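Long-range contacts in putative polyketide cyclase (Pseudomonas putida KT2440, PDB 3F7X), which is of unknown function but may be a polyketide cyclase-like protein with a pocket for a small hydrophobic ligand: residues A[21-27]-A[84-88]; A[98-104]-A[116-122]; A[110-114]-A[146-151]. All blocks are in the same frame, centred on the assembly; numbering follows the deposited sequence. Where two conformers were deposited one is given.

Contact 1 of 3, residues A[21-27]-A[84-88]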
ATOM      1  N   THR A  21      -2.700  17.385  14.164  1.00 17.46           N
ATOM      2  CA  THR A  21      -3.065  15.978  14.193  1.00 14.87           C
ATOM      3  C   THR A  21      -2.312  15.237  13.060  1.00 14.27           C
ATOM      4  O   THR A  21      -1.784  15.835  12.100  1.00 14.24           O
ATOM      5  CB  THR A  21      -4.562  15.766  13.988  1.00 16.66           C
ATOM      6  OG1 THR A  21      -4.911  16.169  12.670  1.00 17.31           O
ATOM      7  CG2 THR A  21      -5.386  16.587  15.012  1.00 19.46           C
ATOM      8  N   ALA A  22      -2.275  13.919  13.160  1.00 13.16           N
ATOM      9  CA  ALA A  22      -1.673  13.115  12.093  1.00 11.36           C
ATOM     10  C   ALA A  22      -2.345  13.391  10.746  1.00 11.45           C
ATOM     11  O   ALA A  22      -1.669  13.471   9.714  1.00 11.72           O
ATOM     12  CB  ALA A  22      -1.739  11.626  12.444  1.00 12.10           C
ATOM     13  N   THR A  23      -3.669  13.542  10.768  1.00 12.38           N
ATOM     14  CA  THR A  23      -4.427  13.841   9.546  1.00 12.86           C
ATOM     15  C   THR A  23      -3.980  15.168   8.956  1.00 12.77           C
ATOM     16  O   THR A  23      -3.757  15.288   7.742  1.00 12.96           O
ATOM     17  CB  THR A  23      -5.944  13.792   9.835  1.00 13.85           C
ATOM     18  OG1 THR A  23      -6.295  12.468  10.232  1.00 14.54           O
ATOM     19  CG2 THR A  23      -6.713  14.180   8.606  1.00 16.01           C
ATOM     20  N   GLU A  24      -3.853  16.175   9.811  1.00 13.48           N
ATOM     21  CA  GLU A  24      -3.376  17.450   9.351  1.00 13.86           C
ATOM     22  C   GLU A  24      -1.954  17.408   8.802  1.00 12.90           C
ATOM     23  O   GLU A  24      -1.652  18.041   7.794  1.00 13.60           O
ATOM     24  CB  GLU A  24      -3.472  18.488  10.463  1.00 16.95           C
ATOM     25  CG  GLU A  24      -4.940  18.853  10.812  1.00 20.61           C
ATOM     26  CD  GLU A  24      -5.128  19.629  12.116  1.00 26.97           C
ATOM     27  OE1 GLU A  24      -4.244  19.616  12.992  1.00 22.17           O
ATOM     28  OE2 GLU A  24      -6.203  20.257  12.256  1.00 34.72           O
ATOM     29  N   LEU A  25      -1.092  16.655   9.450  1.00 12.65           N
ATOM     30  CA  LEU A  25       0.285  16.496   9.055  1.00 11.16           C
ATOM     31  C   LEU A  25       0.383  15.851   7.649  1.00 10.71           C
ATOM     32  O   LEU A  25       1.093  16.324   6.751  1.00 10.60           O
ATOM     33  CB  LEU A  25       0.984  15.658  10.089  1.00 12.78           C
ATOM     34  CG  LEU A  25       2.452  15.424   9.896  1.00 14.74           C
ATOM     35  CD1 LEU A  25       3.276  16.666   9.794  1.00 19.03           C
ATOM     36  CD2 LEU A  25       3.012  14.531  11.035  1.00 15.70           C
ATOM     37  N   VAL A  26      -0.373  14.770   7.452  1.00 10.14           N
ATOM     38  CA  VAL A  26      -0.387  14.069   6.163  1.00  9.53           C
ATOM     39  C   VAL A  26      -1.059  14.938   5.102  1.00 10.35           C
ATOM     40  O   VAL A  26      -0.595  14.970   3.970  1.00 10.36           O
ATOM     41  CB  VAL A  26      -0.982  12.653   6.298  1.00 10.83           C
ATOM     42  CG1 VAL A  26      -1.172  12.028   4.929  1.00 12.10           C
ATOM     43  CG2 VAL A  26      -0.087  11.800   7.216  1.00 11.98           C
ATOM     44  N   ASN A  27      -2.130  15.639   5.442  1.00 10.01           N
ATOM     45  CA  ASN A  27      -2.697  16.590   4.491  1.00 11.68           C
ATOM     46  C   ASN A  27      -1.666  17.649   4.068  1.00 11.14           C
ATOM     47  O   ASN A  27      -1.607  18.017   2.907  1.00 11.30           O
ATOM     48  CB  ASN A  27      -3.882  17.316   5.079  1.00 13.07           C
ATOM     49  CG  ASN A  27      -5.122  16.501   5.129  1.00 17.40           C
ATOM     50  OD1 ASN A  27      -5.302  15.591   4.375  1.00 21.09           O
ATOM     51  ND2 ASN A  27      -6.044  16.892   6.036  1.00 21.17           N
ATOM     52  N   VAL A  84      -7.635  10.417   0.405  1.00  9.26           N
ATOM     53  CA  VAL A  84      -8.326   9.995   1.622  1.00 10.03           C
ATOM     54  C   VAL A  84      -7.248   9.688   2.660  1.00  9.70           C
ATOM     55  O   VAL A  84      -6.400   8.827   2.430  1.00 11.28           O
ATOM     56  CB  VAL A  84      -9.215   8.772   1.351  1.00 10.72           C
ATOM     57  CG1 VAL A  84      -9.819   8.280   2.680  1.00 12.35           C
ATOM     58  CG2 VAL A  84     -10.267   9.085   0.329  1.00 12.79           C
ATOM     59  N   VAL A  85      -7.275  10.423   3.746  1.00  9.93           N
ATOM     60  CA  VAL A  85      -6.299  10.338   4.810  1.00 10.02           C
ATOM     61  C   VAL A  85      -6.960   9.802   6.049  1.00  9.60           C
ATOM     62  O   VAL A  85      -8.007  10.270   6.458  1.00 11.72           O
ATOM     63  CB  VAL A  85      -5.648  11.709   5.108  1.00 11.02           C
ATOM     64  CG1 VAL A  85      -4.665  11.612   6.277  1.00 11.96           C
ATOM     65  CG2 VAL A  85      -4.955  12.247   3.850  1.00 11.98           C
HETATM   66  N   MSE A  86      -6.343   8.775   6.637  1.00  9.42           N
HETATM   67  CA  MSE A  86      -6.825   8.088   7.839  1.00 10.13           C
HETATM   68  C   MSE A  86      -5.737   7.967   8.867  1.00 10.16           C
HETATM   69  O   MSE A  86      -4.563   7.954   8.516  1.00 10.53           O
HETATM   70  CB  MSE A  86      -7.368   6.712   7.436  1.00 10.83           C
HETATM   71  CG  MSE A  86      -8.504   6.843   6.423  1.00 12.50           C
HETATM   72 SE   MSE A  86      -8.979   5.200   5.503  0.75 10.06          SE
HETATM   73  CE  MSE A  86      -7.583   5.202   4.238  1.00 16.07           C
ATOM     74  N   GLN A  87      -6.100   7.876  10.151  1.00 10.93           N
ATOM     75  CA  GLN A  87      -5.123   7.766  11.202  1.00 11.12           C
ATOM     76  C   GLN A  87      -5.622   6.857  12.307  1.00 11.82           C
ATOM     77  O   GLN A  87      -6.819   6.617  12.435  1.00 13.67           O
ATOM     78  CB  GLN A  87      -4.757   9.119  11.810  1.00 10.58           C
ATOM     79  CG  GLN A  87      -5.902   9.849  12.554  1.00 11.63           C
ATOM     80  CD  GLN A  87      -5.422  11.063  13.301  1.00 11.83           C
ATOM     81  OE1 GLN A  87      -5.395  12.156  12.740  1.00 13.45           O
ATOM     82  NE2 GLN A  87      -5.037  10.872  14.552  1.00 13.40           N
ATOM     83  N   ASN A  88      -4.692   6.396  13.132  1.00 11.65           N
ATOM     84  CA  ASN A  88      -5.071   5.721  14.374  1.00 12.69           C
ATOM     85  C   ASN A  88      -5.426   6.797  15.436  1.00 12.96           C
ATOM     86  O   ASN A  88      -5.229   7.976  15.231  1.00 13.56           O
ATOM     87  CB  ASN A  88      -4.056   4.678  14.812  1.00 13.67           C
ATOM     88  CG  ASN A  88      -2.745   5.257  15.294  1.00 12.25           C
ATOM     89  OD1 ASN A  88      -2.496   6.461  15.167  1.00 12.74           O
ATOM     90  ND2 ASN A  88      -1.857   4.378  15.766  1.00 14.14           N
TER
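Gln87 reaches from the end of strand 84-87 to the first turn of helix 22-27, and its OE1 takes two hydrogen bonds from Thr23. The hydroxyl OG1 donates in the carbonyl plane, on a lone pair, with Thr23 OG1 2.7 Å from Gln87 OE1. The backbone Thr23 N, 3.0 Å from the same Gln87 OE1, comes from above that plane, with 143° at the hydrogen. The other end of the amide is held too: Gln87 NE2 donates to Asn88 O at 3.0 Å, which fixes the flip of the group. Thr21 and Glu24 form a capping box beside it, Glu24 N giving to Thr21 OG1 and Thr21 N to Glu24 OE1, each at 3.0 Å. Val85 supplies the apolar part. Val85 CG1, turned away from the backbone N (chi1 177°), packs on Val26 CG1 at 3.8 Å. Val85 CG2 also lies against the amide oxygen Asn27 OD1, 3.4 Å away. Ala22 and Val26 touch Ile129 and Phe127 of strand 118-130. Helix start and strand end are joined by a side-chain amide that serves a first-turn N-H, one with no helical carbonyl to bind, alongside the packing of Val85 on Val26 and Thr23.

Contact 2 of 3, residues A[98-104]-A[116-122]. With EDO (1,2-ethanediol), chain I.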
ATOM      1  N   PHE A  98      -5.052   7.515  -2.858  1.00  8.26           N
ATOM      2  CA  PHE A  98      -5.231   8.589  -3.807  1.00  8.56           C
ATOM      3  C   PHE A  98      -5.015   8.090  -5.223  1.00  8.36           C
ATOM      4  O   PHE A  98      -4.569   6.960  -5.463  1.00  9.25           O
ATOM      5  CB  PHE A  98      -4.278   9.753  -3.469  1.00  8.82           C
ATOM      6  CG  PHE A  98      -2.867   9.335  -3.204  1.00  8.99           C
ATOM      7  CD1 PHE A  98      -1.968   9.167  -4.224  1.00  9.64           C
ATOM      8  CD2 PHE A  98      -2.464   9.078  -1.920  1.00 11.02           C
ATOM      9  CE1 PHE A  98      -0.686   8.757  -3.965  1.00 10.20           C
ATOM     10  CE2 PHE A  98      -1.182   8.645  -1.665  1.00 11.18           C
ATOM     11  CZ  PHE A  98      -0.294   8.481  -2.676  1.00 10.46           C
ATOM     12  N   THR A  99      -5.311   8.972  -6.165  1.00  8.72           N
ATOM     13  CA  THR A  99      -5.089   8.719  -7.589  1.00  9.59           C
ATOM     14  C   THR A  99      -3.975   9.636  -8.064  1.00  9.40           C
ATOM     15  O   THR A  99      -4.054  10.861  -7.931  1.00 10.39           O
ATOM     16  CB  THR A  99      -6.341   8.974  -8.430  1.00 10.89           C
ATOM     17  OG1 THR A  99      -7.387   8.162  -7.926  1.00 15.13           O
ATOM     18  CG2 THR A  99      -6.069   8.622  -9.893  1.00 13.38           C
ATOM     19  N   VAL A 100      -2.929   9.039  -8.607  1.00  8.75           N
ATOM     20  CA  VAL A 100      -1.816   9.768  -9.198  1.00  9.48           C
ATOM     21  C   VAL A 100      -2.131  10.136 -10.644  1.00  9.20           C
ATOM     22  O   VAL A 100      -2.421   9.273 -11.445  1.00 10.68           O
ATOM     23  CB  VAL A 100      -0.523   8.944  -9.161  1.00  9.72           C
ATOM     24  CG1 VAL A 100       0.622   9.735  -9.784  1.00 11.26           C
ATOM     25  CG2 VAL A 100      -0.182   8.502  -7.733  1.00 12.03           C
ATOM     26  N   HIS A 101      -2.072  11.430 -10.934  1.00  9.34           N
ATOM     27  CA  HIS A 101      -2.119  11.963 -12.290  1.00  9.55           C
ATOM     28  C   HIS A 101      -0.735  12.501 -12.603  1.00 11.01           C
ATOM     29  O   HIS A 101      -0.296  13.454 -11.989  1.00 12.79           O
ATOM     30  CB  HIS A 101      -3.131  13.101 -12.413  1.00 11.11           C
ATOM     31  CG  HIS A 101      -4.531  12.663 -12.192  1.00 11.29           C
ATOM     32  ND1 HIS A 101      -5.381  12.352 -13.228  1.00 13.21           N
ATOM     33  CD2 HIS A 101      -5.201  12.390 -11.053  1.00 12.35           C
ATOM     34  CE1 HIS A 101      -6.538  11.947 -12.726  1.00 12.94           C
ATOM     35  NE2 HIS A 101      -6.455  11.968 -11.410  1.00 12.25           N
ATOM     36  N   GLY A 102      -0.039  11.895 -13.545  1.00 10.25           N
ATOM     37  CA  GLY A 102       1.358  12.254 -13.775  1.00 10.24           C
ATOM     38  C   GLY A 102       1.706  12.444 -15.224  1.00 10.72           C
ATOM     39  O   GLY A 102       0.986  12.018 -16.140  1.00 10.91           O
ATOM     40  N   GLN A 103       2.859  13.059 -15.419  1.00 10.31           N
ATOM     41  CA  GLN A 103       3.477  13.168 -16.719  1.00 10.34           C
ATOM     42  C   GLN A 103       4.969  12.818 -16.560  1.00  9.96           C
ATOM     43  O   GLN A 103       5.612  13.298 -15.645  1.00 10.09           O
ATOM     44  CB  GLN A 103       3.343  14.590 -17.277  1.00 12.14           C
ATOM     45  CG  GLN A 103       3.759  14.656 -18.752  1.00 14.16           C
ATOM     46  CD  GLN A 103       3.433  15.947 -19.461  1.00 17.25           C
ATOM     47  OE1 GLN A 103       3.323  17.002 -18.852  1.00 18.31           O
ATOM     48  NE2 GLN A 103       3.311  15.864 -20.768  1.00 19.54           N
ATOM     49  N   TYR A 104       5.454  11.958 -17.451  1.00  9.63           N
ATOM     50  CA  TYR A 104       6.843  11.480 -17.423  1.00  9.78           C
ATOM     51  C   TYR A 104       7.666  12.368 -18.351  1.00  9.89           C
ATOM     52  O   TYR A 104       7.479  12.354 -19.574  1.00 12.19           O
ATOM     53  CB  TYR A 104       6.852  10.022 -17.862  1.00 10.45           C
ATOM     54  CG  TYR A 104       8.137   9.261 -17.682  1.00 10.41           C
ATOM     55  CD1 TYR A 104       9.119   9.663 -16.791  1.00 10.64           C
ATOM     56  CD2 TYR A 104       8.359   8.090 -18.387  1.00 11.51           C
ATOM     57  CE1 TYR A 104      10.295   8.932 -16.664  1.00 10.71           C
ATOM     58  CE2 TYR A 104       9.513   7.353 -18.246  1.00 11.38           C
ATOM     59  CZ  TYR A 104      10.498   7.771 -17.384  1.00 10.50           C
ATOM     60  OH  TYR A 104      11.685   7.063 -17.219  1.00 12.29           O
ATOM     61  N   GLY A 116       7.043  12.557 -22.348  1.00 14.44           N
ATOM     62  CA  GLY A 116       5.909  13.367 -21.963  1.00 14.59           C
ATOM     63  C   GLY A 116       4.616  12.602 -21.851  1.00 15.07           C
ATOM     64  O   GLY A 116       3.542  13.217 -21.825  1.00 16.67           O
ATOM     65  N   GLN A 117       4.704  11.279 -21.703  1.00 14.46           N
ATOM     66  CA  GLN A 117       3.463  10.583 -21.652  0.50 15.10           C
ATOM     67  C   GLN A 117       2.770  10.766 -20.276  1.00 13.25           C
ATOM     68  O   GLN A 117       3.383  11.034 -19.246  1.00 13.19           O
ATOM     69  CB  GLN A 117       3.639   9.152 -22.124  0.50 14.64           C
ATOM     70  CG  GLN A 117       4.527   8.291 -21.274  0.50 12.76           C
ATOM     71  CD  GLN A 117       5.999   8.490 -21.575  0.50 12.30           C
ATOM     72  OE1 GLN A 117       6.532   9.599 -21.451  0.50 12.14           O
ATOM     73  NE2 GLN A 117       6.670   7.413 -21.962  0.50 14.60           N
ATOM     74  N   THR A 118       1.447  10.684 -20.319  1.00 13.65           N
ATOM     75  CA  THR A 118       0.656  10.825 -19.112  1.00 14.09           C
ATOM     76  C   THR A 118       0.348   9.458 -18.518  1.00 14.27           C
ATOM     77  O   THR A 118       0.308   8.448 -19.226  1.00 16.98           O
ATOM     78  CB  THR A 118      -0.612  11.604 -19.386  1.00 17.62           C
ATOM     79  OG1 THR A 118      -1.352  10.904 -20.359  1.00 22.64           O
ATOM     80  CG2 THR A 118      -0.294  12.999 -19.898  1.00 18.71           C
ATOM     81  N   TYR A 119       0.081   9.425 -17.225  1.00 11.94           N
ATOM     82  CA  TYR A 119      -0.343   8.217 -16.580  1.00 12.04           C
ATOM     83  C   TYR A 119      -1.303   8.561 -15.467  1.00 11.49           C
ATOM     84  O   TYR A 119      -1.230   9.638 -14.884  1.00 12.21           O
ATOM     85  CB  TYR A 119       0.877   7.444 -16.051  1.00 12.43           C
ATOM     86  CG  TYR A 119       1.861   8.218 -15.185  1.00 11.18           C
ATOM     87  CD1 TYR A 119       2.912   8.912 -15.760  1.00 11.80           C
ATOM     88  CD2 TYR A 119       1.744   8.267 -13.808  1.00 11.59           C
ATOM     89  CE1 TYR A 119       3.841   9.601 -14.955  1.00 10.52           C
ATOM     90  CE2 TYR A 119       2.656   8.938 -13.025  1.00 11.29           C
ATOM     91  CZ  TYR A 119       3.711   9.610 -13.611  1.00  9.97           C
ATOM     92  OH  TYR A 119       4.612  10.298 -12.841  1.00 10.99           O
ATOM     93  N   VAL A 120      -2.163   7.611 -15.139  1.00 11.57           N
ATOM     94  CA  VAL A 120      -3.151   7.776 -14.084  1.00 10.99           C
ATOM     95  C   VAL A 120      -3.233   6.436 -13.392  1.00 11.03           C
ATOM     96  O   VAL A 120      -3.536   5.420 -14.052  1.00 13.22           O
ATOM     97  CB  VAL A 120      -4.544   8.207 -14.605  1.00 12.86           C
ATOM     98  CG1 VAL A 120      -5.516   8.359 -13.429  1.00 15.01           C
ATOM     99  CG2 VAL A 120      -4.485   9.487 -15.461  1.00 16.55           C
ATOM    100  N   LEU A 121      -2.986   6.397 -12.092  1.00 11.13           N
ATOM    101  CA  LEU A 121      -3.136   5.117 -11.369  1.00 12.52           C
ATOM    102  C   LEU A 121      -3.308   5.334  -9.894  1.00 10.51           C
ATOM    103  O   LEU A 121      -2.859   6.345  -9.342  1.00 11.86           O
ATOM    104  CB  LEU A 121      -2.006   4.097 -11.607  1.00 14.67           C
ATOM    105  CG  LEU A 121      -0.641   4.443 -10.982  1.00 13.34           C
ATOM    106  CD1 LEU A 121       0.192   3.181 -11.109  1.00 17.43           C
ATOM    107  CD2 LEU A 121      -0.063   5.619 -11.633  1.00 15.51           C
ATOM    108  N   PRO A 122      -4.014   4.397  -9.241  1.00 10.95           N
ATOM    109  CA  PRO A 122      -4.137   4.491  -7.817  1.00 10.29           C
ATOM    110  C   PRO A 122      -2.799   4.265  -7.135  1.00  9.73           C
ATOM    111  O   PRO A 122      -1.925   3.567  -7.664  1.00  9.89           O
ATOM    112  CB  PRO A 122      -5.103   3.347  -7.461  1.00 13.58           C
ATOM    113  CG  PRO A 122      -5.322   2.623  -8.608  1.00 19.96           C
ATOM    114  CD  PRO A 122      -4.779   3.262  -9.777  1.00 14.11           C
TER
HETATM  115  C1  EDO I 140      -8.784   4.721  -4.933  1.00 34.68           C
HETATM  116  O1  EDO I 140     -10.048   5.366  -5.185  1.00 42.20           O
HETATM  117  C2  EDO I 140      -7.676   5.491  -5.628  1.00 27.28           C
HETATM  118  O2  EDO I 140      -7.947   6.894  -5.472  1.00 22.16           O
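The Tyr119 ring lies with one face over Gly102 in an antiparallel strand pair of the SnoaL-like sheet; Gly102 CA is 3.7 Å from the ring centroid, a CH-pi contact 17° off the normal. At the ring's edge, near its plane, comes Tyr104 N, and Val100 CG1 approaches obliquely, 3.9 Å from Tyr119 CE2. A chi1 of 52°, with CG between the backbone N and the carbonyl carbon, folds the ring across the neighbouring strand, where a side chain on Gly102 would collide. Tyr119 OH is bound by Glu78, and Trp146 meets the ring edge-to-face. A leucine in place of Tyr119 would probably lose the ring face over Gly102 CA and leave Glu78 without this hydroxyl partner. On the other side of the sheet Val120 CG1 sits over one face of the His101 imidazole, 4.1 Å from its centroid, and touches Thr99 CG2 at 3.6 Å. Val100 with Leu121 and Gly102 with Tyr119 are the hydrogen-bonded pairs, alternating with non-hydrogen-bonded ones. Thr99 OG1 is hydrogen-bonded to O2 of an ethanediol, probably from the crystallisation liquor, and to Asp82. Gln103 NE2 donates to Gly116 O at 2.9 Å, almost straight at 171°, the acceptor lying in the amide plane.

Contact 3 of 3, residues A[110-114]-A[146-151]; sequences GLPTA and WVEQVA
Pro112 meets the last turn of helix 146-150 with the carbons of its ring, one after another. Pro112 CB lies 4.3 Å from Ala151 CA, at the chain's C-terminus. Next, CG is the busiest atom: Pro112 CG stands 4.0 Å from Val150 CG2 and also 4.4 Å from Val147 CG1, with the Ala151 methyl on the same, helix-facing side. Last, Pro112 CD comes obliquely to the indole, 4.1 Å from Trp146 CZ3. Leu111 adds its CD2 to the same corner of the ring system, 4.2 Å from Trp146 CZ3, the two side chains crossing at about a right angle. The indole swings away from the backbone N of Trp146 (chi1 -177°), which brings its six-membered ring to the loop, and Val150 CG2 of its own helix packs over one face. The polar link is indirect: one water donates to Thr113 O at 2.8 Å and to Val150 O at 3.0 Å. In one of its two conformers Gln117 also donates from NE2 to both of these carbonyls, and Tyr104 OH binds Pro112 O. Trp146 meets the ring of Tyr104 edge-to-face, and the nearest atoms of its side chain and a bound, unidentified ligand are about 3 Å apart. The arrangement is a loop between two strands packed on a C-terminal helix beside that ligand, consistent with the interior pocket of SnoaL-like proteins.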
ATOM      1  N   GLY A 110      16.953   3.180 -15.151  1.00 16.85           N
ATOM      2  CA  GLY A 110      16.447   1.808 -15.032  1.00 17.37           C
ATOM      3  C   GLY A 110      15.027   1.617 -15.479  1.00 18.08           C
ATOM      4  O   GLY A 110      14.432   0.562 -15.206  1.00 21.69           O
ATOM      5  N   LEU A 111      14.457   2.626 -16.131  1.00 15.15           N
ATOM      6  CA  LEU A 111      13.036   2.663 -16.468  1.00 14.85           C
ATOM      7  C   LEU A 111      12.834   2.959 -17.953  1.00 15.22           C
ATOM      8  O   LEU A 111      13.802   3.267 -18.649  1.00 15.35           O
ATOM      9  CB  LEU A 111      12.334   3.674 -15.558  1.00 15.07           C
ATOM     10  CG  LEU A 111      12.270   3.281 -14.086  1.00 15.06           C
ATOM     11  CD1 LEU A 111      11.798   4.437 -13.227  1.00 19.82           C
ATOM     12  CD2 LEU A 111      11.386   2.061 -13.863  1.00 17.63           C
ATOM     13  N   PRO A 112      11.592   2.851 -18.465  1.00 15.91           N
ATOM     14  CA  PRO A 112      11.357   3.182 -19.872  1.00 16.69           C
ATOM     15  C   PRO A 112      11.710   4.625 -20.211  1.00 14.55           C
ATOM     16  O   PRO A 112      11.795   5.484 -19.344  1.00 15.28           O
ATOM     17  CB  PRO A 112       9.849   2.956 -20.046  1.00 18.65           C
ATOM     18  CG  PRO A 112       9.462   2.010 -18.930  1.00 20.63           C
ATOM     19  CD  PRO A 112      10.343   2.413 -17.799  1.00 17.95           C
ATOM     20  N   THR A 113      11.869   4.875 -21.490  1.00 14.96           N
ATOM     21  CA  THR A 113      12.151   6.213 -22.012  1.00 16.26           C
ATOM     22  C   THR A 113      10.969   7.151 -21.746  1.00 14.63           C
ATOM     23  O   THR A 113       9.824   6.771 -21.892  1.00 16.05           O
ATOM     24  CB  THR A 113      12.447   6.104 -23.516  1.00 19.71           C
ATOM     25  OG1 THR A 113      13.514   5.168 -23.690  1.00 23.41           O
ATOM     26  CG2 THR A 113      12.850   7.429 -24.047  1.00 21.71           C
ATOM     27  N   ALA A 114      11.261   8.370 -21.323  1.00 13.21           N
ATOM     28  CA  ALA A 114      10.278   9.435 -21.161  1.00 12.71           C
ATOM     29  C   ALA A 114      10.117  10.231 -22.442  1.00 13.72           C
ATOM     30  O   ALA A 114      11.112  10.537 -23.139  1.00 16.73           O
ATOM     31  CB  ALA A 114      10.678  10.370 -20.043  1.00 12.88           C
ATOM     32  N   TRP A 146       2.060   0.970 -14.007  1.00 10.94           N
ATOM     33  CA  TRP A 146       2.725   2.165 -14.434  1.00 11.19           C
ATOM     34  C   TRP A 146       3.605   1.924 -15.660  1.00 11.66           C
ATOM     35  O   TRP A 146       3.532   2.677 -16.638  1.00 12.80           O
ATOM     36  CB  TRP A 146       3.566   2.759 -13.300  1.00 11.12           C
ATOM     37  CG  TRP A 146       4.196   4.033 -13.720  1.00 11.46           C
ATOM     38  CD1 TRP A 146       3.588   5.244 -13.811  1.00 13.88           C
ATOM     39  CD2 TRP A 146       5.535   4.216 -14.245  1.00 11.68           C
ATOM     40  NE1 TRP A 146       4.464   6.172 -14.313  1.00 13.59           N
ATOM     41  CE2 TRP A 146       5.670   5.579 -14.560  1.00 13.04           C
ATOM     42  CE3 TRP A 146       6.624   3.382 -14.427  1.00 13.50           C
ATOM     43  CZ2 TRP A 146       6.842   6.103 -15.087  1.00 13.35           C
ATOM     44  CZ3 TRP A 146       7.788   3.910 -14.924  1.00 15.45           C
ATOM     45  CH2 TRP A 146       7.886   5.260 -15.237  1.00 15.43           C
ATOM     46  N   VAL A 147       4.409   0.874 -15.604  1.00 12.06           N
ATOM     47  CA  VAL A 147       5.275   0.547 -16.746  1.00 14.00           C
ATOM     48  C   VAL A 147       4.438   0.322 -18.010  1.00 14.91           C
ATOM     49  O   VAL A 147       4.804   0.787 -19.091  1.00 17.16           O
ATOM     50  CB  VAL A 147       6.131  -0.688 -16.438  1.00 15.05           C
ATOM     51  CG1 VAL A 147       6.788  -1.243 -17.720  1.00 17.50           C
ATOM     52  CG2 VAL A 147       7.175  -0.331 -15.406  1.00 15.16           C
ATOM     53  N   GLU A 148       3.314  -0.380 -17.897  1.00 15.32           N
ATOM     54  CA  GLU A 148       2.454  -0.655 -19.054  0.50 16.54           C
ATOM     55  C   GLU A 148       1.933   0.662 -19.644  1.00 15.99           C
ATOM     56  O   GLU A 148       1.792   0.827 -20.880  1.00 18.60           O
ATOM     57  CB  GLU A 148       1.292  -1.569 -18.645  0.50 17.92           C
ATOM     58  CG  GLU A 148       0.320  -1.918 -19.760  0.50 20.56           C
ATOM     59  N   GLN A 149       1.611   1.613 -18.764  1.00 15.36           N
ATOM     60  CA  GLN A 149       1.080   2.889 -19.215  1.00 15.88           C
ATOM     61  C   GLN A 149       2.110   3.741 -19.967  1.00 16.83           C
ATOM     62  O   GLN A 149       1.713   4.522 -20.842  1.00 21.54           O
ATOM     63  CB  GLN A 149       0.462   3.708 -18.077  1.00 15.58           C
ATOM     64  CG  GLN A 149      -0.811   3.101 -17.537  1.00 15.88           C
ATOM     65  CD  GLN A 149      -1.477   4.015 -16.539  1.00 14.65           C
ATOM     66  OE1 GLN A 149      -1.612   5.213 -16.797  1.00 14.15           O
ATOM     67  NE2 GLN A 149      -1.941   3.468 -15.423  1.00 16.96           N
ATOM     68  N   VAL A 150       3.400   3.634 -19.636  1.00 15.97           N
ATOM     69  CA  VAL A 150       4.407   4.513 -20.210  1.00 16.00           C
ATOM     70  C   VAL A 150       5.312   3.820 -21.236  1.00 15.98           C
ATOM     71  O   VAL A 150       5.999   4.517 -21.974  1.00 18.67           O
ATOM     72  CB  VAL A 150       5.284   5.198 -19.132  1.00 15.56           C
ATOM     73  CG1 VAL A 150       4.374   5.989 -18.157  1.00 16.79           C
ATOM     74  CG2 VAL A 150       6.135   4.191 -18.384  1.00 15.56           C
ATOM     75  N   ALA A 151       5.340   2.488 -21.283  1.00 17.95           N
ATOM     76  CA  ALA A 151       6.322   1.783 -22.122  1.00 21.07           C
ATOM     77  C   ALA A 151       5.930   1.845 -23.578  1.00 28.24           C
ATOM     78  O   ALA A 151       4.766   2.059 -23.894  1.00 30.91           O
ATOM     79  CB  ALA A 151       6.504   0.352 -21.667  1.00 25.08           C
ATOM     80  OXT ALA A 151       6.792   1.680 -24.455  1.00 31.22           O
TER
HETATM   81  O   HOH W   1       8.736   4.499 -23.125  1.00 22.55           O

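In the fold
Contacts 1 and 2 share one sheet, strands 76-87 and 93-104 being neighbours in it, yet their centres lie 23 Å apart. Contact 1 fastens the N-terminal helix to an outermost strand of the chain through a side-chain amide and valine packing; contact 2 relies on regular backbone pairing, with ring packing on both faces. Contact 3, on the opposite side of the chain's centre from contact 1, is mostly apolar and water-bridged, as fits a loop against a terminal helix. It touches contact 2 directly, their centres 11 Å apart and their segments alternating along the chain. All three are partly buried, mixing buried and exposed residues, and contact 3 lies farthest from the chain's centre.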